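Local atomic coordinates of type III secretion system effector protein ExoU (Pseudomonas fluorescens, PDB entry 4QMK), a protein that probably reaches host cells by type III secretion, binds phosphatidylinositol 4,5-bisphosphate at the plasma membrane and cleaves phospholipids. Residues A[505-510]-A[555-560]; A[478-483]-A[524-529]; A[79-84]-A[383-388]. All coordinates share one frame; numbering follows the deposited sequence.

Contact 1 (A[505-510]-A[555-560])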
loop_
_atom_site.group_PDB
_atom_site.type_symbol
_atom_site.label_atom_id
_atom_site.label_comp_id
_atom_site.label_asym_id
_atom_site.label_seq_id
_atom_site.Cartn_x
_atom_site.Cartn_y
_atom_site.Cartn_z
ATOM N N SER A 505 -25.195 14.471 -25.058
ATOM C CA SER A 505 -25.693 15.805 -25.365
ATOM C C SER A 505 -24.666 16.853 -25.011
ATOM O O SER A 505 -24.365 17.737 -25.838
ATOM C CB SER A 505 -27.078 16.080 -24.730
ATOM O OG SER A 505 -27.382 17.468 -24.791
ATOM N N ALA A 506 -24.113 16.772 -23.806
ATOM C CA ALA A 506 -23.014 17.690 -23.415
ATOM C C ALA A 506 -21.790 17.618 -24.333
ATOM O O ALA A 506 -21.166 18.632 -24.568
ATOM C CB ALA A 506 -22.597 17.457 -21.995
ATOM N N LEU A 507 -21.457 16.473 -24.900
ATOM C CA LEU A 507 -20.319 16.452 -25.849
ATOM C C LEU A 507 -20.680 17.110 -27.181
ATOM O O LEU A 507 -19.841 17.813 -27.806
ATOM C CB LEU A 507 -19.729 15.020 -26.067
ATOM C CG LEU A 507 -19.075 14.401 -24.816
ATOM C CD1 LEU A 507 -19.042 12.877 -24.884
ATOM C CD2 LEU A 507 -17.693 15.005 -24.581
ATOM N N ARG A 508 -21.897 16.886 -27.626
ATOM C CA ARG A 508 -22.346 17.508 -28.843
ATOM C C ARG A 508 -22.267 19.004 -28.660
ATOM O O ARG A 508 -21.809 19.705 -29.557
ATOM C CB ARG A 508 -23.775 17.098 -29.207
ATOM C CG ARG A 508 -23.909 15.703 -29.803
ATOM C CD ARG A 508 -25.293 15.508 -30.455
ATOM N NE ARG A 508 -26.385 15.737 -29.483
ATOM C CZ ARG A 508 -26.885 14.801 -28.675
ATOM N NH1 ARG A 508 -26.405 13.556 -28.689
ATOM N NH2 ARG A 508 -27.854 15.108 -27.837
ATOM N N ASN A 509 -22.714 19.500 -27.502
ATOM C CA ASN A 509 -22.735 20.907 -27.298
ATOM C C ASN A 509 -21.366 21.468 -27.300
ATOM O O ASN A 509 -21.078 22.380 -28.086
ATOM C CB ASN A 509 -23.539 21.244 -26.059
ATOM C CG ASN A 509 -25.058 21.089 -26.282
ATOM O OD1 ASN A 509 -25.547 21.019 -27.411
ATOM N ND2 ASN A 509 -25.786 21.033 -25.217
ATOM N N LEU A 510 -20.461 20.874 -26.494
ATOM C CA LEU A 510 -19.032 21.244 -26.524
ATOM C C LEU A 510 -18.442 21.265 -27.920
ATOM O O LEU A 510 -17.766 22.202 -28.278
ATOM C CB LEU A 510 -18.185 20.251 -25.715
ATOM C CG LEU A 510 -17.872 20.565 -24.261
ATOM C CD1 LEU A 510 -17.078 19.433 -23.695
ATOM C CD2 LEU A 510 -17.091 21.861 -24.144
ATOM N N LYS A 555 -15.625 15.251 -31.323
ATOM C CA LYS A 555 -14.339 15.754 -31.745
ATOM C C LYS A 555 -13.508 16.269 -30.607
ATOM O O LYS A 555 -12.263 16.178 -30.636
ATOM C CB LYS A 555 -14.490 16.804 -32.814
ATOM C CG LYS A 555 -15.031 16.192 -34.065
ATOM C CD LYS A 555 -14.721 17.006 -35.295
ATOM C CE LYS A 555 -15.001 16.145 -36.519
ATOM N NZ LYS A 555 -14.912 16.970 -37.751
ATOM N N VAL A 556 -14.156 16.788 -29.588
ATOM C CA VAL A 556 -13.415 17.283 -28.435
ATOM C C VAL A 556 -12.863 16.117 -27.643
ATOM O O VAL A 556 -11.762 16.200 -27.109
ATOM C CB VAL A 556 -14.282 18.145 -27.531
ATOM C CG1 VAL A 556 -13.589 18.411 -26.219
ATOM C CG2 VAL A 556 -14.570 19.448 -28.217
ATOM N N LEU A 557 -13.617 15.024 -27.569
ATOM C CA LEU A 557 -13.180 13.888 -26.802
ATOM C C LEU A 557 -11.991 13.209 -27.452
ATOM O O LEU A 557 -11.004 12.936 -26.804
ATOM C CB LEU A 557 -14.302 12.908 -26.604
ATOM C CG LEU A 557 -13.959 11.707 -25.703
ATOM C CD1 LEU A 557 -13.438 12.147 -24.351
ATOM C CD2 LEU A 557 -15.165 10.808 -25.552
ATOM N N THR A 558 -12.090 12.938 -28.737
ATOM C CA THR A 558 -10.995 12.333 -29.467
ATOM C C THR A 558 -9.724 13.135 -29.233
ATOM O O THR A 558 -8.633 12.583 -29.105
ATOM C CB THR A 558 -11.302 12.374 -30.975
ATOM O OG1 THR A 558 -12.529 11.692 -31.192
ATOM C CG2 THR A 558 -10.223 11.745 -31.807
ATOM N N SER A 559 -9.874 14.459 -29.226
ATOM C CA SER A 559 -8.754 15.363 -29.096
ATOM C C SER A 559 -8.161 15.302 -27.719
ATOM O O SER A 559 -6.924 15.286 -27.575
ATOM C CB SER A 559 -9.201 16.759 -29.355
ATOM O OG SER A 559 -8.119 17.626 -29.505
ATOM N N ALA A 560 -9.036 15.269 -26.722
ATOM C CA ALA A 560 -8.634 15.257 -25.343
ATOM C C ALA A 560 -7.939 13.941 -25.042
ATOM O O ALA A 560 -6.981 13.916 -24.286
ATOM C CB ALA A 560 -9.841 15.404 -24.465
#
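Leu507 and Leu510, one helical turn apart on helix 501-513, meet Leu557 and Val556 at the start of helix 555-585 in two separate apolar touches. In the first, the methyl ends of two leucines meet: Leu507 CD1 lies 4.4 Å from Leu557 CD2. In the second, Leu510 CD1 comes within 4.4 Å of Val556 CG1. The valine reaches Leu510 with both branches, since CG2 stands 4.2 Å from Leu510 O and so packs against backbone rather than side chain. This fork follows from its first torsion, which sets CG1 anti to the backbone N (chi1 168°). Leu510 is turned less regularly; its chi1 of -94° is well away from a staggered value, a modest strain in a buried leucine that also packs on Ala479, Leu480 and Leu483 of helix 464-491. No hydrogen bond joins the two segments. Polar order comes from next door, where the carboxylate of Asp511 takes the backbone N-H groups of Lys555 and Val556, one on each oxygen, so that the residue after Leu510 ties down the opening turn of the second helix. Leucine and valine branches thus meet between two helices that, with helices 464-491, 517-526 and 533-544, form a helical bundle, the one from which the long helix 555-585 sets out.

Contact 2 (A[478-483]-A[524-529])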
loop_
_atom_site.group_PDB
_atom_site.type_symbol
_atom_site.label_atom_id
_atom_site.label_comp_id
_atom_site.label_asym_id
_atom_site.label_seq_id
_atom_site.Cartn_x
_atom_site.Cartn_y
_atom_site.Cartn_z
ATOM N N GLN A 478 -19.590 27.298 -19.260
ATOM C CA GLN A 478 -20.895 26.666 -19.064
ATOM C C GLN A 478 -20.996 25.280 -19.673
ATOM O O GLN A 478 -21.556 24.375 -19.064
ATOM C CB GLN A 478 -22.023 27.552 -19.566
ATOM C CG GLN A 478 -22.119 28.838 -18.770
ATOM C CD GLN A 478 -23.157 29.824 -19.301
ATOM O OE1 GLN A 478 -23.851 29.598 -20.328
ATOM N NE2 GLN A 478 -23.287 30.937 -18.585
ATOM N N ALA A 479 -20.452 25.079 -20.857
ATOM C CA ALA A 479 -20.572 23.774 -21.480
ATOM C C ALA A 479 -19.750 22.771 -20.702
ATOM O O ALA A 479 -20.184 21.620 -20.572
ATOM C CB ALA A 479 -20.110 23.834 -22.917
ATOM N N LEU A 480 -18.557 23.170 -20.199
ATOM C CA LEU A 480 -17.703 22.230 -19.420
ATOM C C LEU A 480 -18.394 21.886 -18.130
ATOM O O LEU A 480 -18.350 20.742 -17.686
ATOM C CB LEU A 480 -16.274 22.774 -19.141
ATOM C CG LEU A 480 -15.398 22.900 -20.380
ATOM C CD1 LEU A 480 -14.222 23.826 -20.179
ATOM C CD2 LEU A 480 -14.935 21.534 -20.858
ATOM N N GLN A 481 -19.037 22.871 -17.519
ATOM C CA GLN A 481 -19.819 22.613 -16.300
ATOM C C GLN A 481 -20.925 21.606 -16.592
ATOM O O GLN A 481 -21.077 20.637 -15.861
ATOM C CB GLN A 481 -20.376 23.894 -15.741
ATOM C CG GLN A 481 -21.114 23.691 -14.426
ATOM C CD GLN A 481 -20.227 23.095 -13.333
ATOM O OE1 GLN A 481 -19.204 23.683 -12.981
ATOM N NE2 GLN A 481 -20.649 21.958 -12.745
ATOM N N ALA A 482 -21.663 21.785 -17.686
ATOM C CA ALA A 482 -22.729 20.816 -18.071
ATOM C C ALA A 482 -22.139 19.415 -18.241
ATOM O O ALA A 482 -22.746 18.426 -17.904
ATOM C CB ALA A 482 -23.450 21.256 -19.368
ATOM N N LEU A 483 -20.951 19.330 -18.776
ATOM C CA LEU A 483 -20.317 18.017 -18.992
ATOM C C LEU A 483 -19.993 17.410 -17.676
ATOM O O LEU A 483 -20.256 16.227 -17.465
ATOM C CB LEU A 483 -19.038 18.129 -19.825
ATOM C CG LEU A 483 -18.351 16.822 -20.102
ATOM C CD1 LEU A 483 -19.298 15.931 -20.876
ATOM C CD2 LEU A 483 -17.073 17.041 -20.881
ATOM N N GLY A 524 -10.172 20.346 -25.553
ATOM C CA GLY A 524 -9.612 19.038 -25.251
ATOM C C GLY A 524 -8.559 19.090 -24.132
ATOM O O GLY A 524 -8.467 18.181 -23.308
ATOM N N LYS A 525 -7.778 20.167 -24.099
ATOM C CA LYS A 525 -6.833 20.375 -23.006
ATOM C C LYS A 525 -7.593 20.559 -21.737
ATOM O O LYS A 525 -7.166 20.088 -20.704
ATOM C CB LYS A 525 -5.978 21.640 -23.147
ATOM C CG LYS A 525 -5.228 21.907 -24.437
ATOM C CD LYS A 525 -4.168 20.927 -24.694
ATOM C CE LYS A 525 -3.524 21.197 -26.045
ATOM N NZ LYS A 525 -2.758 22.452 -26.010
ATOM N N ARG A 526 -8.690 21.315 -21.771
ATOM C CA ARG A 526 -9.442 21.613 -20.485
ATOM C C ARG A 526 -10.004 20.371 -19.893
ATOM O O ARG A 526 -10.064 20.229 -18.674
ATOM C CB ARG A 526 -10.545 22.621 -20.678
ATOM C CG ARG A 526 -10.095 24.000 -21.166
ATOM C CD ARG A 526 -9.056 24.727 -20.323
ATOM N NE ARG A 526 -7.699 24.141 -20.145
ATOM C CZ ARG A 526 -6.660 24.258 -20.976
ATOM N NH1 ARG A 526 -5.477 23.745 -20.612
ATOM N NH2 ARG A 526 -6.778 24.856 -22.165
ATOM N N LEU A 527 -10.342 19.427 -20.763
ATOM C CA LEU A 527 -10.775 18.120 -20.300
ATOM C C LEU A 527 -9.666 17.362 -19.599
ATOM O O LEU A 527 -9.990 16.353 -18.949
ATOM C CB LEU A 527 -11.337 17.262 -21.448
ATOM C CG LEU A 527 -12.808 17.421 -21.683
ATOM C CD1 LEU A 527 -13.140 18.847 -22.000
ATOM C CD2 LEU A 527 -13.256 16.574 -22.835
ATOM N N ASN A 528 -8.389 17.760 -19.790
ATOM C CA ASN A 528 -7.247 17.103 -19.111
ATOM C C ASN A 528 -6.825 17.843 -17.817
ATOM O O ASN A 528 -5.753 17.594 -17.285
ATOM C CB ASN A 528 -6.010 16.925 -20.005
ATOM C CG ASN A 528 -6.159 15.809 -21.036
ATOM O OD1 ASN A 528 -5.683 14.694 -20.828
ATOM N ND2 ASN A 528 -6.755 16.113 -22.164
ATOM N N ALA A 529 -7.664 18.755 -17.341
ATOM C CA ALA A 529 -7.353 19.540 -16.096
ATOM C C ALA A 529 -6.889 18.561 -15.059
ATOM O O ALA A 529 -7.510 17.557 -14.831
ATOM C CB ALA A 529 -8.572 20.289 -15.614
#
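Leu480 divides its two methyls between neighbouring residues of the 524-529 segment. Its CD2 presses on Leu527 CD1 at 3.4 Å, a tight approach for two methyl groups, while CD1 rests 3.9 Å from Arg526 CB. Each pair meets at a slant. One turn further along helix 464-491, Leu483 adds a looser touch, its CD2 standing 4.3 Å from Leu527 CD2, so the two branches of Leu527 answer two different leucines.

Arg526 meets Leu480 near its root, CB coming closest. Beyond CB the chain bends at chi2 (-56°) and again at chi3 (63°), and the guanidinium turns away, with Lys525 CB over one face, toward its rim. Its charge is met elsewhere: NH1 forms a salt bridge with Glu324, and Phe322 and Trp522 make cation-pi contacts with the group. The arginine thus serves an apolar contact at its root and a polar, aromatic one at its head.

A second shell sets the backbone that carries Leu527. A type I beta turn runs from Arg526 to Ala529, closed by Ala529 N to Arg526 O at 3.1 Å. Asn528 folds back, and its ND2 bonds Gly524 O at 2.9 Å. The acceptor lies nearly in the amide plane of Asn528, though the bond is bent, with 146° at the hydrogen. The same ND2 also reaches Ala560 O, so one amide nitrogen links the turn to helix 555-585.

Around this pair, helix 501-513 packs on Ala479 and Leu483, helix 533-544 brings Phe535 and Leu538 against Leu483, and helix 555-585 lies along Lys525 and Asn528.

Contact 3 (A[79-84]-A[383-388])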
loop_
_atom_site.group_PDB
_atom_site.type_symbol
_atom_site.label_atom_id
_atom_site.label_comp_id
_atom_site.label_asym_id
_atom_site.label_seq_id
_atom_site.Cartn_x
_atom_site.Cartn_y
_atom_site.Cartn_z
ATOM N N ILE A 79 21.353 26.520 9.335
ATOM C CA ILE A 79 21.077 27.427 10.407
ATOM C C ILE A 79 20.716 28.736 9.812
ATOM O O ILE A 79 20.127 29.553 10.482
ATOM C CB ILE A 79 22.283 27.533 11.424
ATOM C CG1 ILE A 79 21.977 28.507 12.569
ATOM C CG2 ILE A 79 23.568 28.000 10.763
ATOM C CD1 ILE A 79 20.787 28.056 13.381
ATOM N N ALA A 80 20.999 28.957 8.540
ATOM C CA ALA A 80 20.571 30.220 7.872
ATOM C C ALA A 80 19.086 30.237 7.470
ATOM O O ALA A 80 18.509 31.290 7.253
ATOM C CB ALA A 80 21.423 30.466 6.633
ATOM N N PHE A 81 18.469 29.084 7.340
ATOM C CA PHE A 81 17.118 29.054 6.783
ATOM C C PHE A 81 16.085 29.919 7.511
ATOM O O PHE A 81 15.146 30.428 6.889
ATOM C CB PHE A 81 16.587 27.598 6.698
ATOM C CG PHE A 81 17.201 26.768 5.618
ATOM C CD1 PHE A 81 17.388 27.279 4.357
ATOM C CD2 PHE A 81 17.469 25.417 5.831
ATOM C CE1 PHE A 81 17.912 26.484 3.330
ATOM C CE2 PHE A 81 17.949 24.611 4.813
ATOM C CZ PHE A 81 18.177 25.151 3.565
ATOM N N PRO A 82 16.213 30.050 8.834
ATOM C CA PRO A 82 15.201 30.838 9.527
ATOM C C PRO A 82 15.019 32.235 8.959
ATOM O O PRO A 82 13.881 32.693 8.835
ATOM C CB PRO A 82 15.720 30.875 10.954
ATOM C CG PRO A 82 16.333 29.535 11.118
ATOM C CD PRO A 82 17.043 29.299 9.792
ATOM N N GLY A 83 16.098 32.895 8.573
ATOM C CA GLY A 83 15.951 34.218 7.948
ATOM C C GLY A 83 15.179 34.148 6.602
ATOM O O GLY A 83 14.392 35.061 6.241
ATOM N N MET A 84 15.389 33.069 5.866
ATOM C CA MET A 84 14.675 32.902 4.623
ATOM C C MET A 84 13.154 32.833 4.911
ATOM O O MET A 84 12.336 33.438 4.189
ATOM C CB MET A 84 15.230 31.680 3.898
ATOM C CG MET A 84 14.548 31.328 2.613
ATOM S SD MET A 84 13.173 30.230 2.889
ATOM C CE MET A 84 14.098 28.827 3.513
ATOM N N VAL A 383 18.080 31.693 -5.206
ATOM C CA VAL A 383 18.694 32.678 -4.321
ATOM C C VAL A 383 19.813 31.996 -3.548
ATOM O O VAL A 383 19.648 30.879 -3.008
ATOM C CB VAL A 383 17.644 33.346 -3.376
ATOM C CG1 VAL A 383 17.086 32.369 -2.385
ATOM C CG2 VAL A 383 18.229 34.537 -2.666
ATOM N N THR A 384 20.943 32.682 -3.463
ATOM C CA THR A 384 22.161 32.142 -2.819
ATOM C C THR A 384 22.435 32.826 -1.478
ATOM O O THR A 384 22.811 33.977 -1.425
ATOM C CB THR A 384 23.374 32.308 -3.755
ATOM O OG1 THR A 384 23.100 31.617 -5.000
ATOM C CG2 THR A 384 24.606 31.742 -3.139
ATOM N N LEU A 385 22.207 32.104 -0.394
ATOM C CA LEU A 385 22.370 32.661 0.917
ATOM C C LEU A 385 23.866 32.825 1.176
ATOM O O LEU A 385 24.620 31.896 1.009
ATOM C CB LEU A 385 21.733 31.761 1.965
ATOM C CG LEU A 385 20.247 31.460 1.815
ATOM C CD1 LEU A 385 19.769 30.752 3.080
ATOM C CD2 LEU A 385 19.419 32.714 1.583
ATOM N N PRO A 386 24.291 34.027 1.561
ATOM C CA PRO A 386 25.704 34.272 1.811
ATOM C C PRO A 386 26.203 33.670 3.135
ATOM O O PRO A 386 25.500 33.705 4.139
ATOM C CB PRO A 386 25.772 35.796 1.883
ATOM C CG PRO A 386 24.458 36.177 2.459
ATOM C CD PRO A 386 23.467 35.206 1.869
ATOM N N LEU A 387 27.416 33.138 3.121
ATOM C CA LEU A 387 28.022 32.555 4.319
ATOM C C LEU A 387 29.196 33.360 4.850
ATOM O O LEU A 387 29.707 33.047 5.913
ATOM C CB LEU A 387 28.456 31.104 4.046
ATOM C CG LEU A 387 27.278 30.139 3.854
ATOM C CD1 LEU A 387 27.733 28.783 3.334
ATOM C CD2 LEU A 387 26.497 29.986 5.156
ATOM N N ASN A 388 29.594 34.409 4.130
ATOM C CA ASN A 388 30.766 35.205 4.482
ATOM C C ASN A 388 30.517 36.724 4.512
ATOM O O ASN A 388 30.001 37.301 3.538
ATOM C CB ASN A 388 31.887 34.923 3.482
ATOM C CG ASN A 388 33.154 35.678 3.816
ATOM O OD1 ASN A 388 33.555 35.778 4.985
ATOM N ND2 ASN A 388 33.784 36.218 2.814
#
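Glu338 OE2 accepts the backbone N-H of Leu387 and, weakly, that of Asn388, gripping the strand just beyond Leu385, the residue that meets Ala80 and Phe81 across this contact. Leu385 itself is pinned by backbone bonds to Lys336 of the neighbouring strand 332-337 and to Glu338 just after it, so its side chain projects from a firmly placed strand.

A single methyl does the touching. Leu385 CD1 lies 3.9 Å from Ala80 CB and 4.4 Å from Phe81 CD1, set against the 3-10 turn and Phe81. With CG beside the backbone N and anti to the carbonyl carbon (chi1 -58°), the leucine extends to this point. Phe81 starts in the other direction, its CB pointing away from the strand, yet its ring swings back; the methyl approaches that ring obliquely. The ring also meets Phe337, their planes about 60° apart, and Val335 of strand 332-337 touches both Phe81 and Leu385.

In patatin-like enzymes the glycine-rich loop leading into this first helix supplies the oxyanion hole, and the Phe81 side chain lies near a probable nucleophile elbow at Gly102, Ser104 and Gly106. The backbone bonds around Leu385 join neighbouring strands, whereas between these two segments helix and strand are held together by hydrocarbon contact alone, with no directional bond.

How the contacts relate
Contacts 1 and 2 are parts of one helical cluster, with centres 9 Å apart and segments that alternate along the chain. Leu483 of contact 2 packs on contact 1: its CD2 lies 3.7 Å from Leu510 CD1, and its CD1 lies 3.8 Å from Ala506 CB. Contact 3 belongs to the patatin-like part, on the opposite side of the chain's centre, its own centre 52 Å from that of contact 1 and 44 Å from that of contact 2. Nearest atoms are still about 36 and 29 Å away. Contact 3 lies near the probable nucleophile elbow, which Phe81 does not touch; a bound beta-mercaptoethanol, probably from the crystallisation liquor, sits about 5 Å from the Phe81 side chain.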